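PDB 4TLV: ADP-ribosylating toxin CARDS from Mycoplasma pneumoniae, which transfers ADP-ribosyl groups from NAD(+) to multiple target proteins, acts as the bacterium's main virulence factor and causes vacuolization of mammalian cells. Local coordinates for residues R115-M120 against L209-A214; V146-L151 against E179-H184; L348-S353 against H401-C406; G461-M466 against G565-T570. All coordinates share one frame; numbering follows the deposited sequence.

In the fold
The four contacts sample different ways of joining distant parts of one chain. Contacts 1 and 2 lie in the ADP-ribosyltransferase part, which resembles pertussis toxin subunit 1, with 209-214 in a region inferred to belong to the NAD(+) pocket. Contact 2 is nested in the loop that contact 1 closes; their centres lie about 39 Å apart. Contact 2 is within a five-stranded antiparallel sheet, whereas contact 1 sets helix 115-126 against the end of strand 207-210. Contacts 3 and 4 follow in series, one in each of the beta-trefoil domains D2 and D3, with centres about 35 Å apart. Contacts 2 and 4, on opposite sides of the chain's centre, are about 51 Å apart between centres. No two contacts touch.

Contact 1. Residues R115-M120 against L209-A214; sequences REMAQM and LSIPQA
Segment 115-120 of helix 115-126 comes nearest the 209-214 segment where Ala118 CA and Ile211 CA stand 6.0 Å apart, just after strand 207-210 gives way to a loop. Joining is by side-chain packing of helix on loop, and it illustrates how one branched residue can touch two neighbouring positions of a helix. Ile211 divides its two arms between them. Its CD1 methyl presses on Ala118 CB at 3.6 Å, while CG2 lies 3.8 Å from Met117 CB and about as close to the Ala118 backbone N. The small alanine methyl lets the longer arm of the isoleucine settle close to the helix surface. Met117 points toward the loop and continues past Ile211: its chain runs extended through chi2 and then bends at chi3 (64°), which brings the terminal methyl against the backbone of Pro212 and Gln213. There Met117 CE sits 3.3 Å from Pro212 O and 3.9 Å from Gln213 CG. Pro212 O is buried here without a polar partner in the model. The loop belongs to a region inferred to form the NAD(+)-binding pocket. Ile211 also rests on Phe110 of strand 108-110, the parallel partner of strand 207-210, and on Phe36. Helix 35-40 takes Pro212 on its residues Phe36, Glu37 and Leu40, and Met103 of helix 92-104 touches Ala118.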
# COMPACT_ATOMS: atom_id res chain seq x y z
N ARG A 115 19.31 -15.55 7.49
CA ARG A 115 18.26 -14.64 7.95
C ARG A 115 18.51 -13.18 7.55
O ARG A 115 17.57 -12.47 7.19
CB ARG A 115 18.04 -14.76 9.45
CG ARG A 115 16.90 -13.87 9.95
CD ARG A 115 16.57 -14.14 11.38
NE ARG A 115 17.55 -13.57 12.30
CZ ARG A 115 17.46 -13.67 13.62
NH1 ARG A 115 16.44 -14.30 14.18
NH2 ARG A 115 18.39 -13.12 14.40
N GLU A 116 19.76 -12.73 7.63
CA GLU A 116 20.08 -11.36 7.24
C GLU A 116 19.64 -11.10 5.80
O GLU A 116 18.99 -10.10 5.50
CB GLU A 116 21.58 -11.06 7.42
CG GLU A 116 21.98 -9.63 7.04
CD GLU A 116 23.49 -9.37 7.16
OE1 GLU A 116 24.25 -10.32 7.47
OE2 GLU A 116 23.91 -8.21 6.94
N MET A 117 19.97 -12.03 4.90
CA MET A 117 19.56 -11.91 3.51
C MET A 117 18.04 -11.95 3.35
O MET A 117 17.48 -11.21 2.55
CB MET A 117 20.19 -13.03 2.67
CG MET A 117 21.70 -12.96 2.57
SD MET A 117 22.38 -14.47 1.84
CE MET A 117 21.68 -14.45 0.17
N ALA A 118 17.38 -12.84 4.09
CA ALA A 118 15.93 -12.95 3.98
C ALA A 118 15.27 -11.65 4.43
O ALA A 118 14.27 -11.20 3.84
CB ALA A 118 15.40 -14.12 4.80
N GLN A 119 15.81 -11.03 5.48
CA GLN A 119 15.27 -9.77 5.97
C GLN A 119 15.45 -8.61 4.98
O GLN A 119 14.63 -7.69 4.92
CB GLN A 119 15.82 -9.44 7.37
CG GLN A 119 15.21 -10.38 8.42
CD GLN A 119 15.86 -10.26 9.78
OE1 GLN A 119 15.32 -10.98 10.75
NE2 GLN A 119 16.84 -9.52 9.96
N MET A 120 16.51 -8.68 4.18
CA MET A 120 16.67 -7.73 3.08
C MET A 120 15.57 -7.94 2.05
O MET A 120 15.02 -6.98 1.50
CB MET A 120 18.02 -7.91 2.39
CG MET A 120 19.22 -7.48 3.21
SD MET A 120 20.74 -7.95 2.37
CE MET A 120 21.95 -7.30 3.53
N LEU A 209 13.76 -22.69 3.85
CA LEU A 209 13.82 -21.54 2.96
C LEU A 209 15.12 -21.54 2.16
O LEU A 209 16.19 -21.85 2.69
CB LEU A 209 13.72 -20.27 3.80
CG LEU A 209 12.44 -19.43 3.72
CD1 LEU A 209 11.21 -20.27 3.50
CD2 LEU A 209 12.29 -18.51 4.96
N SER A 210 15.01 -21.22 0.87
CA SER A 210 16.17 -20.97 0.03
C SER A 210 16.17 -19.51 -0.40
O SER A 210 15.43 -19.12 -1.30
CB SER A 210 16.15 -21.85 -1.22
OG SER A 210 16.17 -23.22 -0.86
N ILE A 211 17.02 -18.71 0.24
CA ILE A 211 17.11 -17.28 -0.06
C ILE A 211 18.12 -17.04 -1.17
O ILE A 211 19.28 -17.43 -1.05
CB ILE A 211 17.57 -16.50 1.19
CG1 ILE A 211 16.84 -17.01 2.44
CG2 ILE A 211 17.39 -15.00 0.98
CD1 ILE A 211 15.31 -16.84 2.40
N PRO A 212 17.69 -16.36 -2.25
CA PRO A 212 18.56 -16.11 -3.39
C PRO A 212 19.59 -15.01 -3.11
O PRO A 212 19.39 -14.18 -2.22
CB PRO A 212 17.58 -15.67 -4.49
CG PRO A 212 16.44 -15.04 -3.74
CD PRO A 212 16.33 -15.80 -2.43
N GLN A 213 20.67 -14.99 -3.87
CA GLN A 213 21.71 -13.99 -3.68
C GLN A 213 21.46 -12.74 -4.50
O GLN A 213 22.07 -11.70 -4.24
CB GLN A 213 23.07 -14.58 -4.03
CG GLN A 213 23.50 -15.69 -3.08
CD GLN A 213 24.85 -16.26 -3.43
OE1 GLN A 213 24.99 -16.99 -4.41
NE2 GLN A 213 25.86 -15.92 -2.63
N ALA A 214 20.58 -12.83 -5.49
CA ALA A 214 20.38 -11.73 -6.43
C ALA A 214 18.92 -11.45 -6.76
O ALA A 214 18.04 -12.31 -6.57
CB ALA A 214 21.16 -11.98 -7.71

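Contact 2. Residues V146-L151 against E179-H184; sequences VRSAWL and EMHNPH. With SO4 (sulfate ion), chain G.
Ala149 and Met180 form the hydrogen-bonded pair of this antiparallel contact, with Ala149 N giving to Met180 O and Met180 N to Ala149 O, at 2.9 Å and 2.8 Å respectively. Next to them Ser148 and His181 make a non-hydrogen-bonded pair, and Asn182 N closes on Arg147 O in an almost straight bond (174°). The Asn182 side chain adds a further link, ND2 to Val146 O at 2.8 Å, while its OD1 accepts from His184 N in an Asx turn. Glu179 shows how an acidic side chain can use its length. Its CB lies 3.4 Å from Trp150 NE1. CG then sits over one face of the indole, 3.2 Å above its plane and offset toward the rim. With CG anti to the backbone N (chi1 -175°) and the chain extended beyond it, CD runs on beside Trp150 CZ2 with OE1 near the same atom, the carboxylate turned 40° from the ring. The other oxygen, Glu179 OE2, comes within 2.7 Å of Ser148 OG. That hydroxyl is hydrogen-bonded to Glu82 and accepts from a water that also bonds His181 ND1. Arg147 points away from the hairpin partner: NE makes a salt bridge with Glu82, and NH1 and NH2 each donate to a sulfate, probably from the crystallisation liquor, which Arg8 also holds. Arg147 and Ser148 together face Glu82 in a classic beta bulge. In the five-stranded antiparallel sheet, strand 146-156 lies between 168-181 and 76-84, while Phe22 of helix 18-24 packs on Val146 and Ala149.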
# COMPACT_ATOMS: atom_id res chain seq x y z
N VAL A 146 -11.90 -16.32 -14.61
CA VAL A 146 -11.74 -15.01 -15.25
C VAL A 146 -13.10 -14.46 -15.65
O VAL A 146 -13.79 -15.02 -16.52
CB VAL A 146 -10.80 -15.08 -16.48
CG1 VAL A 146 -10.58 -13.68 -17.07
CG2 VAL A 146 -9.46 -15.71 -16.10
N ARG A 147 -13.53 -13.39 -14.98
CA ARG A 147 -14.89 -12.90 -15.20
C ARG A 147 -14.99 -11.91 -16.34
O ARG A 147 -15.92 -11.99 -17.15
CB ARG A 147 -15.49 -12.28 -13.93
CG ARG A 147 -16.95 -11.82 -14.13
CD ARG A 147 -17.68 -11.53 -12.81
NE ARG A 147 -17.36 -10.20 -12.29
CZ ARG A 147 -18.04 -9.60 -11.33
NH1 ARG A 147 -19.09 -10.21 -10.77
NH2 ARG A 147 -17.69 -8.39 -10.92
N SER A 148 -14.04 -10.97 -16.40
CA SER A 148 -14.17 -9.83 -17.32
C SER A 148 -12.82 -9.37 -17.84
O SER A 148 -11.78 -9.71 -17.28
CB SER A 148 -14.82 -8.64 -16.60
OG SER A 148 -16.00 -9.03 -15.90
N ALA A 149 -12.85 -8.57 -18.91
CA ALA A 149 -11.65 -7.91 -19.41
C ALA A 149 -12.00 -6.52 -19.94
O ALA A 149 -13.13 -6.30 -20.38
CB ALA A 149 -11.01 -8.73 -20.50
N TRP A 150 -11.04 -5.59 -19.86
CA TRP A 150 -11.15 -4.27 -20.47
C TRP A 150 -9.89 -4.00 -21.28
O TRP A 150 -8.79 -4.34 -20.84
CB TRP A 150 -11.22 -3.15 -19.43
CG TRP A 150 -12.39 -3.17 -18.54
CD1 TRP A 150 -13.52 -2.42 -18.65
CD2 TRP A 150 -12.56 -3.98 -17.38
NE1 TRP A 150 -14.39 -2.71 -17.63
CE2 TRP A 150 -13.82 -3.66 -16.83
CE3 TRP A 150 -11.76 -4.93 -16.73
CZ2 TRP A 150 -14.31 -4.27 -15.67
CZ3 TRP A 150 -12.25 -5.54 -15.59
CH2 TRP A 150 -13.51 -5.21 -15.08
N LEU A 151 -10.04 -3.38 -22.44
CA LEU A 151 -8.89 -2.91 -23.19
C LEU A 151 -8.27 -1.74 -22.42
O LEU A 151 -8.98 -0.83 -21.99
CB LEU A 151 -9.31 -2.44 -24.59
CG LEU A 151 -8.22 -1.77 -25.41
CD1 LEU A 151 -7.08 -2.74 -25.72
CD2 LEU A 151 -8.80 -1.18 -26.69
N GLU A 179 -16.76 -3.15 -20.82
CA GLU A 179 -16.31 -4.37 -20.20
C GLU A 179 -16.69 -5.54 -21.08
O GLU A 179 -17.78 -5.56 -21.65
CB GLU A 179 -16.99 -4.49 -18.85
CG GLU A 179 -16.55 -5.64 -18.01
CD GLU A 179 -17.39 -5.76 -16.76
OE1 GLU A 179 -17.92 -4.72 -16.30
OE2 GLU A 179 -17.53 -6.88 -16.24
N MET A 180 -15.80 -6.51 -21.20
CA MET A 180 -16.10 -7.73 -21.94
C MET A 180 -16.28 -8.89 -20.95
O MET A 180 -15.39 -9.17 -20.15
CB MET A 180 -14.97 -8.03 -22.91
CG MET A 180 -14.76 -6.95 -23.97
SD MET A 180 -13.23 -7.16 -24.89
CE MET A 180 -12.09 -6.24 -23.85
N HIS A 181 -17.43 -9.56 -21.00
CA HIS A 181 -17.68 -10.68 -20.08
C HIS A 181 -17.26 -12.03 -20.66
O HIS A 181 -17.52 -12.32 -21.82
CB HIS A 181 -19.15 -10.73 -19.65
CG HIS A 181 -19.46 -11.88 -18.73
ND1 HIS A 181 -19.08 -11.88 -17.40
CD2 HIS A 181 -20.08 -13.06 -18.95
CE1 HIS A 181 -19.47 -13.02 -16.84
NE2 HIS A 181 -20.08 -13.75 -17.76
N ASN A 182 -16.63 -12.85 -19.82
CA ASN A 182 -16.19 -14.17 -20.23
C ASN A 182 -17.34 -15.19 -20.14
O ASN A 182 -17.83 -15.48 -19.04
CB ASN A 182 -15.05 -14.63 -19.33
CG ASN A 182 -14.55 -16.00 -19.69
OD1 ASN A 182 -14.94 -16.57 -20.71
ND2 ASN A 182 -13.67 -16.55 -18.86
N PRO A 183 -17.77 -15.73 -21.29
CA PRO A 183 -18.91 -16.66 -21.21
C PRO A 183 -18.55 -17.96 -20.47
O PRO A 183 -19.45 -18.66 -20.02
CB PRO A 183 -19.21 -16.97 -22.69
CG PRO A 183 -17.93 -16.65 -23.42
CD PRO A 183 -17.32 -15.50 -22.67
N HIS A 184 -17.26 -18.26 -20.35
CA HIS A 184 -16.81 -19.44 -19.60
C HIS A 184 -16.64 -19.18 -18.11
O HIS A 184 -16.25 -20.08 -17.36
CB HIS A 184 -15.49 -19.96 -20.17
CG HIS A 184 -15.56 -20.31 -21.63
ND1 HIS A 184 -16.33 -21.34 -22.11
CD2 HIS A 184 -14.93 -19.77 -22.70
CE1 HIS A 184 -16.18 -21.42 -23.43
NE2 HIS A 184 -15.34 -20.48 -23.81
S SO4 G . -19.64 -8.34 -7.47
O1 SO4 G . -20.19 -9.50 -8.17
O2 SO4 G . -20.70 -7.57 -6.80
O3 SO4 G . -18.71 -8.83 -6.45
O4 SO4 G . -18.94 -7.47 -8.43
O HOH W 1 -18.53 -9.36 -16.63

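Contact 3. Residues L348-S353 against H401-C406; sequences LKVHLS and HDLYVC
Leu348 and Val405 lie at the tight end of this contact, held by a pair of backbone bonds: Leu348 N gives to Val405 O at 2.8 Å, and Val405 N returns to Leu348 O from above the carbonyl plane. Leu348 CB and Val405 CB meet at 3.8 Å. On the same packed side Val350 points its CG2 between two partners, Leu403 CG at 3.8 Å and Val405 CG2 at 3.9 Å. Val350 and Leu403 run side by side, and a nearly straight bond (175°) from Val350 N to Leu403 O fixes them together. This is the antiparallel meeting of strands 348-354 and 401-407 in the D2 beta-trefoil, where Leu337 and Ala339 of strand 335-340 and Leu390 of strand 388-393 continue the apolar packing; Val299 of strand 298-303 also touches Val350. The other side, carrying Lys349, Tyr404 and Asp402, is polar and looser, and its residues are partly exposed. Leu348 O lies in the plane of the Tyr404 ring at its edge, also taking a CA-H...O contact from Tyr404 CA at 3.1 Å. Lys349 runs out past Tyr404 CE1 with CD, its chain kinked at chi2 (97°) and again further on; it reaches toward Asp402, but its last bond swings the ammonium aside. The resulting salt bridge is long, Lys349 NZ to Asp402 OD2 3.5 Å, and Lys349 CE is closer to that oxygen. Past the Val350-Leu403 backbone bond the strands part, and a bridging water accepts from Leu403 N and lies 2.9 Å from Val350 O.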
# COMPACT_ATOMS: atom_id res chain seq x y z
N LEU A 348 -18.13 14.19 1.63
CA LEU A 348 -16.95 13.97 2.46
C LEU A 348 -16.18 15.26 2.47
O LEU A 348 -16.28 16.05 1.54
CB LEU A 348 -16.08 12.87 1.85
CG LEU A 348 -16.76 11.52 1.67
CD1 LEU A 348 -15.86 10.60 0.84
CD2 LEU A 348 -17.05 10.91 3.02
N LYS A 349 -15.40 15.49 3.52
CA LYS A 349 -14.56 16.67 3.59
C LYS A 349 -13.08 16.27 3.64
O LYS A 349 -12.71 15.36 4.38
CB LYS A 349 -14.91 17.50 4.83
CG LYS A 349 -13.84 18.48 5.24
CD LYS A 349 -14.11 19.86 4.70
CE LYS A 349 -14.26 20.86 5.83
NZ LYS A 349 -12.97 21.16 6.52
N VAL A 350 -12.26 16.95 2.86
CA VAL A 350 -10.84 16.60 2.81
C VAL A 350 -10.04 17.33 3.90
O VAL A 350 -10.23 18.52 4.14
CB VAL A 350 -10.25 16.89 1.43
CG1 VAL A 350 -8.81 16.41 1.35
CG2 VAL A 350 -11.11 16.22 0.36
N HIS A 351 -9.13 16.60 4.55
CA HIS A 351 -8.37 17.10 5.69
C HIS A 351 -7.09 16.27 5.71
O HIS A 351 -7.06 15.17 5.16
CB HIS A 351 -9.18 16.85 6.96
CG HIS A 351 -8.77 17.68 8.14
ND1 HIS A 351 -8.83 19.01 8.35
CD2 HIS A 351 -8.27 17.12 9.30
CE1 HIS A 351 -8.33 19.24 9.62
NE2 HIS A 351 -8.01 18.08 10.17
N LEU A 352 -6.03 16.74 6.36
CA LEU A 352 -4.80 15.96 6.41
C LEU A 352 -4.86 14.91 7.50
O LEU A 352 -5.54 15.10 8.52
CB LEU A 352 -3.58 16.86 6.64
CG LEU A 352 -3.22 17.88 5.56
CD1 LEU A 352 -1.96 18.65 5.98
CD2 LEU A 352 -3.01 17.19 4.22
N SER A 353 -4.19 13.78 7.28
CA SER A 353 -3.85 12.88 8.38
C SER A 353 -2.54 12.16 8.09
O SER A 353 -1.99 12.27 6.99
CB SER A 353 -4.98 11.89 8.68
OG SER A 353 -5.12 10.96 7.64
N HIS A 401 -11.17 28.17 0.58
CA HIS A 401 -12.39 27.39 0.44
C HIS A 401 -12.13 25.92 0.76
O HIS A 401 -11.08 25.37 0.41
CB HIS A 401 -12.95 27.54 -0.97
CG HIS A 401 -13.16 28.97 -1.37
ND1 HIS A 401 -14.23 29.78 -1.23
CD2 HIS A 401 -12.18 29.73 -1.97
CE1 HIS A 401 -13.89 31.00 -1.76
NE2 HIS A 401 -12.64 30.95 -2.20
N ASP A 402 -13.10 25.31 1.42
CA ASP A 402 -13.02 23.91 1.79
C ASP A 402 -13.15 23.00 0.57
O ASP A 402 -13.75 23.37 -0.44
CB ASP A 402 -14.09 23.57 2.82
CG ASP A 402 -13.75 24.09 4.21
OD1 ASP A 402 -12.66 24.67 4.39
OD2 ASP A 402 -14.58 23.91 5.12
N LEU A 403 -12.58 21.81 0.69
CA LEU A 403 -12.57 20.83 -0.38
C LEU A 403 -13.39 19.61 0.01
O LEU A 403 -13.19 19.05 1.09
CB LEU A 403 -11.12 20.41 -0.71
CG LEU A 403 -10.95 19.35 -1.79
CD1 LEU A 403 -11.44 19.88 -3.15
CD2 LEU A 403 -9.48 18.89 -1.87
N TYR A 404 -14.31 19.20 -0.86
CA TYR A 404 -15.20 18.07 -0.57
C TYR A 404 -15.07 16.96 -1.61
O TYR A 404 -14.52 17.16 -2.68
CB TYR A 404 -16.66 18.52 -0.52
CG TYR A 404 -16.90 19.73 0.36
CD1 TYR A 404 -16.93 19.61 1.75
CD2 TYR A 404 -17.09 20.99 -0.19
CE1 TYR A 404 -17.15 20.72 2.56
CE2 TYR A 404 -17.31 22.11 0.61
CZ TYR A 404 -17.34 21.96 1.98
OH TYR A 404 -17.56 23.07 2.76
N VAL A 405 -15.60 15.79 -1.27
CA VAL A 405 -15.76 14.71 -2.22
C VAL A 405 -17.25 14.37 -2.25
O VAL A 405 -17.85 14.16 -1.20
CB VAL A 405 -15.00 13.45 -1.79
CG1 VAL A 405 -15.19 12.35 -2.83
CG2 VAL A 405 -13.53 13.77 -1.55
N CYS A 406 -17.82 14.31 -3.45
CA CYS A 406 -19.24 13.98 -3.64
C CYS A 406 -19.42 12.99 -4.78
O CYS A 406 -18.68 13.03 -5.75
CB CYS A 406 -20.05 15.22 -4.01
SG CYS A 406 -19.89 16.62 -2.92
O HOH W 2 -11.25 21.01 3.09

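Contact 4. Residues G461-M466 against G565-T570; sequences GWSYQM and GGWYST
In the D3 beta-trefoil, the turn leading into strand 463-464 meets the start of strand 567-570 through Ser463, whose hydroxyl is a worked case of one small polar group tying several partners. Ser463 OG donates to Gly565 O at 2.6 Å, in the carbonyl plane and on a lone pair. Ser463 OG also accepts from Trp567 NE1 at 2.9 Å, over a bent N-H (135°), with the oxygen tilted out of the indole plane. Trp448 NE1 bonds the same oxygen, so two indoles and a backbone carbonyl grip one buried hydroxyl. Ser463 OG is held beside its own backbone N (chi1 -49°), which directs it at Gly565 O. Strand 463-464 is an outer strand of the three-stranded sheet with 453-457, whereas 567-570 runs inside the larger antiparallel sheet between 506-512 and 554-558; the contact therefore joins two sheets of one domain. The backbone adds a second tie: Trp567 N donates to Gly461 O at 3.0 Å, almost straight (168°), and Gly566 CA lies 3.4 Å from that carbonyl in a CA-H...O contact. Gly461 O also falls in the plane of the Trp567 ring, at its CD1 edge. Trp462 brings CE3 and CZ3 against Gly566, with Trp462 CE3 3.5 Å from Gly566 CA. Having no side chain, Gly566 lets the indole approach that closely. Beyond the segments Trp567 packs on Pro457, Val509 and Val557, and its ring meets that of Trp448 with the planes steeply inclined.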
# COMPACT_ATOMS: atom_id res chain seq x y z
N GLY A 461 1.68 4.12 29.65
CA GLY A 461 1.88 2.69 29.81
C GLY A 461 0.62 2.00 30.31
O GLY A 461 0.56 0.77 30.37
N TRP A 462 -0.39 2.79 30.67
CA TRP A 462 -1.68 2.23 31.07
C TRP A 462 -2.62 2.12 29.86
O TRP A 462 -2.18 2.28 28.71
CB TRP A 462 -2.32 3.07 32.19
CG TRP A 462 -1.43 3.17 33.39
CD1 TRP A 462 -0.82 4.31 33.86
CD2 TRP A 462 -1.02 2.10 34.24
NE1 TRP A 462 -0.05 4.01 34.97
CE2 TRP A 462 -0.16 2.66 35.22
CE3 TRP A 462 -1.28 0.73 34.28
CZ2 TRP A 462 0.43 1.89 36.23
CZ3 TRP A 462 -0.70 -0.04 35.29
CH2 TRP A 462 0.15 0.55 36.25
N SER A 463 -3.89 1.81 30.12
CA SER A 463 -4.91 1.76 29.07
C SER A 463 -6.12 2.60 29.43
O SER A 463 -6.43 2.80 30.61
CB SER A 463 -5.38 0.32 28.78
OG SER A 463 -4.29 -0.54 28.61
N TYR A 464 -6.81 3.05 28.40
CA TYR A 464 -8.05 3.80 28.51
C TYR A 464 -9.12 2.89 27.91
O TYR A 464 -8.84 2.13 26.98
CB TYR A 464 -7.89 5.08 27.70
CG TYR A 464 -9.03 6.08 27.68
CD1 TYR A 464 -10.28 5.74 27.20
CD2 TYR A 464 -8.81 7.40 28.08
CE1 TYR A 464 -11.32 6.68 27.14
CE2 TYR A 464 -9.84 8.35 28.03
CZ TYR A 464 -11.09 7.98 27.55
OH TYR A 464 -12.11 8.90 27.49
N GLN A 465 -10.33 2.96 28.43
CA GLN A 465 -11.40 2.11 27.93
C GLN A 465 -12.13 2.78 26.79
O GLN A 465 -13.07 3.55 26.99
CB GLN A 465 -12.37 1.73 29.05
CG GLN A 465 -13.27 0.53 28.70
CD GLN A 465 -14.44 0.90 27.82
OE1 GLN A 465 -15.38 1.57 28.27
NE2 GLN A 465 -14.41 0.45 26.57
N MET A 466 -11.67 2.48 25.58
CA MET A 466 -12.30 2.93 24.35
C MET A 466 -11.56 2.23 23.20
O MET A 466 -10.44 1.74 23.37
CB MET A 466 -12.21 4.46 24.20
CG MET A 466 -10.78 4.99 24.21
SD MET A 466 -10.62 6.78 23.97
CE MET A 466 -10.44 6.88 22.19
N GLY A 565 -4.53 -2.87 32.82
CA GLY A 565 -4.31 -2.02 31.67
C GLY A 565 -2.85 -1.70 31.42
O GLY A 565 -2.53 -1.00 30.47
N GLY A 566 -1.97 -2.22 32.27
CA GLY A 566 -0.55 -1.97 32.13
C GLY A 566 0.10 -2.82 31.06
O GLY A 566 0.00 -4.05 31.08
N TRP A 567 0.80 -2.17 30.12
CA TRP A 567 1.48 -2.87 29.04
C TRP A 567 2.89 -3.25 29.48
O TRP A 567 3.63 -2.41 29.99
CB TRP A 567 1.52 -1.97 27.79
CG TRP A 567 0.16 -1.70 27.22
CD1 TRP A 567 -0.80 -0.92 27.77
CD2 TRP A 567 -0.39 -2.22 26.00
NE1 TRP A 567 -1.92 -0.91 26.97
CE2 TRP A 567 -1.69 -1.70 25.87
CE3 TRP A 567 0.10 -3.06 24.99
CZ2 TRP A 567 -2.52 -2.00 24.79
CZ3 TRP A 567 -0.72 -3.36 23.91
CH2 TRP A 567 -2.02 -2.83 23.81
N TYR A 568 3.28 -4.50 29.27
CA TYR A 568 4.61 -4.93 29.65
C TYR A 568 5.13 -5.94 28.64
O TYR A 568 4.39 -6.39 27.76
CB TYR A 568 4.58 -5.55 31.06
CG TYR A 568 3.83 -6.87 31.15
CD1 TYR A 568 2.44 -6.90 31.28
CD2 TYR A 568 4.51 -8.07 31.09
CE1 TYR A 568 1.75 -8.11 31.34
CE2 TYR A 568 3.84 -9.29 31.17
CZ TYR A 568 2.46 -9.30 31.29
OH TYR A 568 1.80 -10.51 31.35
N SER A 569 6.41 -6.29 28.73
CA SER A 569 6.92 -7.41 27.93
C SER A 569 7.53 -8.48 28.84
O SER A 569 7.97 -8.17 29.96
CB SER A 569 7.95 -6.94 26.89
OG SER A 569 9.15 -6.45 27.48
N THR A 570 7.57 -9.71 28.35
CA THR A 570 7.92 -10.85 29.20
C THR A 570 8.57 -12.02 28.45
O THR A 570 8.37 -12.19 27.24
CB THR A 570 6.67 -11.37 29.96
OG1 THR A 570 7.04 -12.48 30.79
CG2 THR A 570 5.57 -11.81 28.98